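Local coordinates for Lys-gingipain catalytic subunit (Porphyromonas gingivalis, PDB 6I9A), which cleaves proteins after lysine residues as a secreted cysteine endopeptidase of the C25 family and may act as a virulence factor in periodontal disease, at residues K373-T378 against S441-V446. Numbering follows the deposited sequence.
Sequences KTNTYT and SNYLPV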
loop_
_atom_site.group_PDB
_atom_site.type_symbol
_atom_site.label_atom_id
_atom_site.label_comp_id
_atom_site.label_asym_id
_atom_site.label_seq_id
_atom_site.Cartn_x
_atom_site.Cartn_y
_atom_site.Cartn_z
ATOM N N LYS A 373 -8.290 -7.565 -15.002
ATOM C CA LYS A 373 -8.824 -7.520 -16.353
ATOM C C LYS A 373 -7.770 -7.162 -17.365
ATOM O O LYS A 373 -6.727 -6.601 -17.051
ATOM C CB LYS A 373 -9.964 -6.497 -16.400
ATOM C CG LYS A 373 -11.174 -6.978 -15.546
ATOM C CD LYS A 373 -12.284 -5.964 -15.435
ATOM C CE LYS A 373 -12.040 -4.878 -14.415
ATOM N NZ LYS A 373 -11.253 -5.302 -13.224
ATOM N N THR A 374 -8.061 -7.466 -18.632
ATOM C CA THR A 374 -7.189 -7.102 -19.736
ATOM C C THR A 374 -7.684 -5.765 -20.279
ATOM O O THR A 374 -8.881 -5.617 -20.584
ATOM C CB THR A 374 -7.214 -8.208 -20.808
ATOM O OG1 THR A 374 -6.676 -9.394 -20.218
ATOM C CG2 THR A 374 -6.333 -7.858 -22.019
ATOM N N ASN A 375 -6.789 -4.794 -20.392
ATOM C CA ASN A 375 -7.200 -3.460 -20.791
ATOM C C ASN A 375 -7.369 -3.385 -22.315
ATOM O O ASN A 375 -6.893 -4.264 -23.047
ATOM C CB ASN A 375 -6.123 -2.424 -20.299
ATOM C CG ASN A 375 -6.746 -1.081 -19.953
ATOM O OD1 ASN A 375 -7.864 -0.788 -20.396
ATOM N ND2 ASN A 375 -6.028 -0.258 -19.177
ATOM N N THR A 376 -7.994 -2.297 -22.766
ATOM C CA THR A 376 -8.165 -1.962 -24.175
ATOM C C THR A 376 -7.412 -0.667 -24.408
ATOM O O THR A 376 -7.354 0.188 -23.506
ATOM C CB THR A 376 -9.631 -1.815 -24.540
ATOM O OG1 THR A 376 -10.182 -0.717 -23.818
ATOM C CG2 THR A 376 -10.417 -3.105 -24.306
ATOM N N TYR A 377 -6.785 -0.524 -25.585
ATOM C CA TYR A 377 -6.019 0.687 -25.863
ATOM C C TYR A 377 -5.728 0.749 -27.339
ATOM O O TYR A 377 -5.785 -0.279 -28.037
ATOM C CB TYR A 377 -4.704 0.684 -25.031
ATOM C CG TYR A 377 -3.767 -0.417 -25.438
ATOM C CD1 TYR A 377 -2.769 -0.187 -26.376
ATOM C CD2 TYR A 377 -3.901 -1.695 -24.923
ATOM C CE1 TYR A 377 -1.937 -1.204 -26.806
ATOM C CE2 TYR A 377 -3.067 -2.727 -25.333
ATOM C CZ TYR A 377 -2.085 -2.474 -26.284
ATOM O OH TYR A 377 -1.236 -3.476 -26.704
ATOM N N THR A 378 -5.392 1.943 -27.781
ATOM C CA THR A 378 -4.883 2.196 -29.138
ATOM C C THR A 378 -3.726 3.164 -29.004
ATOM O O THR A 378 -3.887 4.260 -28.466
ATOM C CB THR A 378 -5.971 2.781 -30.082
ATOM O OG1 THR A 378 -7.090 1.909 -30.088
ATOM C CG2 THR A 378 -5.443 2.950 -31.525
ATOM N N SER A 441 -6.458 0.426 -12.021
ATOM C CA SER A 441 -6.732 -0.459 -10.877
ATOM C C SER A 441 -7.447 -1.736 -11.341
ATOM O O SER A 441 -8.457 -1.675 -12.047
ATOM C CB SER A 441 -7.628 0.280 -9.883
ATOM O OG SER A 441 -8.103 -0.625 -8.883
ATOM N N ASN A 442 -6.926 -2.881 -10.922
ATOM C CA ASN A 442 -7.478 -4.199 -11.221
ATOM C C ASN A 442 -7.416 -4.528 -12.726
ATOM O O ASN A 442 -8.195 -5.354 -13.191
ATOM C CB ASN A 442 -8.870 -4.429 -10.652
ATOM C CG ASN A 442 -9.089 -5.896 -10.419
ATOM O OD1 ASN A 442 -8.130 -6.650 -10.169
ATOM N ND2 ASN A 442 -10.337 -6.326 -10.468
ATOM N N TYR A 443 -6.464 -3.899 -13.450
ATOM C CA TYR A 443 -6.151 -4.278 -14.824
ATOM C C TYR A 443 -4.700 -4.642 -14.930
ATOM O O TYR A 443 -3.824 -4.072 -14.262
ATOM C CB TYR A 443 -6.421 -3.110 -15.811
ATOM C CG TYR A 443 -7.870 -2.942 -16.166
ATOM C CD1 TYR A 443 -8.783 -2.427 -15.244
ATOM C CD2 TYR A 443 -8.348 -3.305 -17.427
ATOM C CE1 TYR A 443 -10.139 -2.304 -15.560
ATOM C CE2 TYR A 443 -9.700 -3.201 -17.742
ATOM C CZ TYR A 443 -10.581 -2.662 -16.823
ATOM O OH TYR A 443 -11.921 -2.577 -17.138
ATOM N N LEU A 444 -4.404 -5.597 -15.813
ATOM C CA LEU A 444 -3.030 -5.903 -16.148
ATOM C C LEU A 444 -2.399 -4.682 -16.825
ATOM O O LEU A 444 -3.075 -3.994 -17.594
ATOM C CB LEU A 444 -3.017 -7.103 -17.124
ATOM C CG LEU A 444 -3.465 -8.416 -16.491
ATOM C CD1 LEU A 444 -3.755 -9.462 -17.578
ATOM C CD2 LEU A 444 -2.386 -8.975 -15.529
ATOM N N PRO A 445 -1.130 -4.424 -16.563
ATOM C CA PRO A 445 -0.470 -3.261 -17.213
ATOM C C PRO A 445 -0.225 -3.519 -18.693
ATOM O O PRO A 445 -0.048 -4.672 -19.124
ATOM C CB PRO A 445 0.862 -3.153 -16.452
ATOM C CG PRO A 445 1.175 -4.599 -16.012
ATOM C CD PRO A 445 -0.197 -5.200 -15.699
ATOM N N VAL A 446 -0.163 -2.435 -19.456
ATOM C CA VAL A 446 0.250 -2.447 -20.869
ATOM C C VAL A 446 1.601 -1.767 -20.911
ATOM O O VAL A 446 1.730 -0.614 -20.424
ATOM C CB VAL A 446 -0.780 -1.708 -21.734
ATOM C CG1 VAL A 446 -0.317 -1.643 -23.186
ATOM C CG2 VAL A 446 -2.169 -2.330 -21.626
HETATM O O HOH W 1 -3.643 -1.316 -18.066
HETATM O O HOH W 2 -4.034 -5.196 -19.956
#
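Bends at chi3 (-80°) and chi4 (-33°) curl the side chain of Lys373 over one face of the Tyr443 ring and bring its ammonium back toward its own backbone. Tyr443, its CG anti to the carbonyl carbon (chi1 -79°), lays that face alongside: Lys373 CB sits 3.8 Å from the ring centroid in a CH-pi contact, Lys373 CE packs by Tyr443 CE1, and NZ makes an off-centre cation-pi contact. One backbone oxygen is then held twice: Lys373 N gives a nearly straight bond to Asn442 O at 2.9 Å, and Lys373 NZ reaches it from the opposite face of the carbonyl plane. Leu444 N returns a bond to Lys373 O (2.8 Å), completing a single parallel beta bridge between Lys373 and Tyr443. Beyond it Asn375 CA meets the Tyr443 ring edge at CD2, and two waters link the chains: both donate to Leu444 O, one accepting from Asn375 N, the other from Asn375 ND2. The Asn375 amide is fixed further by Ser395 and Ser398. Farther along, Val446 CG1 lies over one face of the Tyr377 ring. Within the C-terminal immunoglobulin-like domain, residues 373-378 thus lie against the loop linking strands 432-439 and 446-452. Strands 377-378 and 446-452 are the outermost of the antiparallel sheet, the first pairing with 389-394, the second with 432-439, whose Ile438 touches Asn375, Tyr377 and Val446.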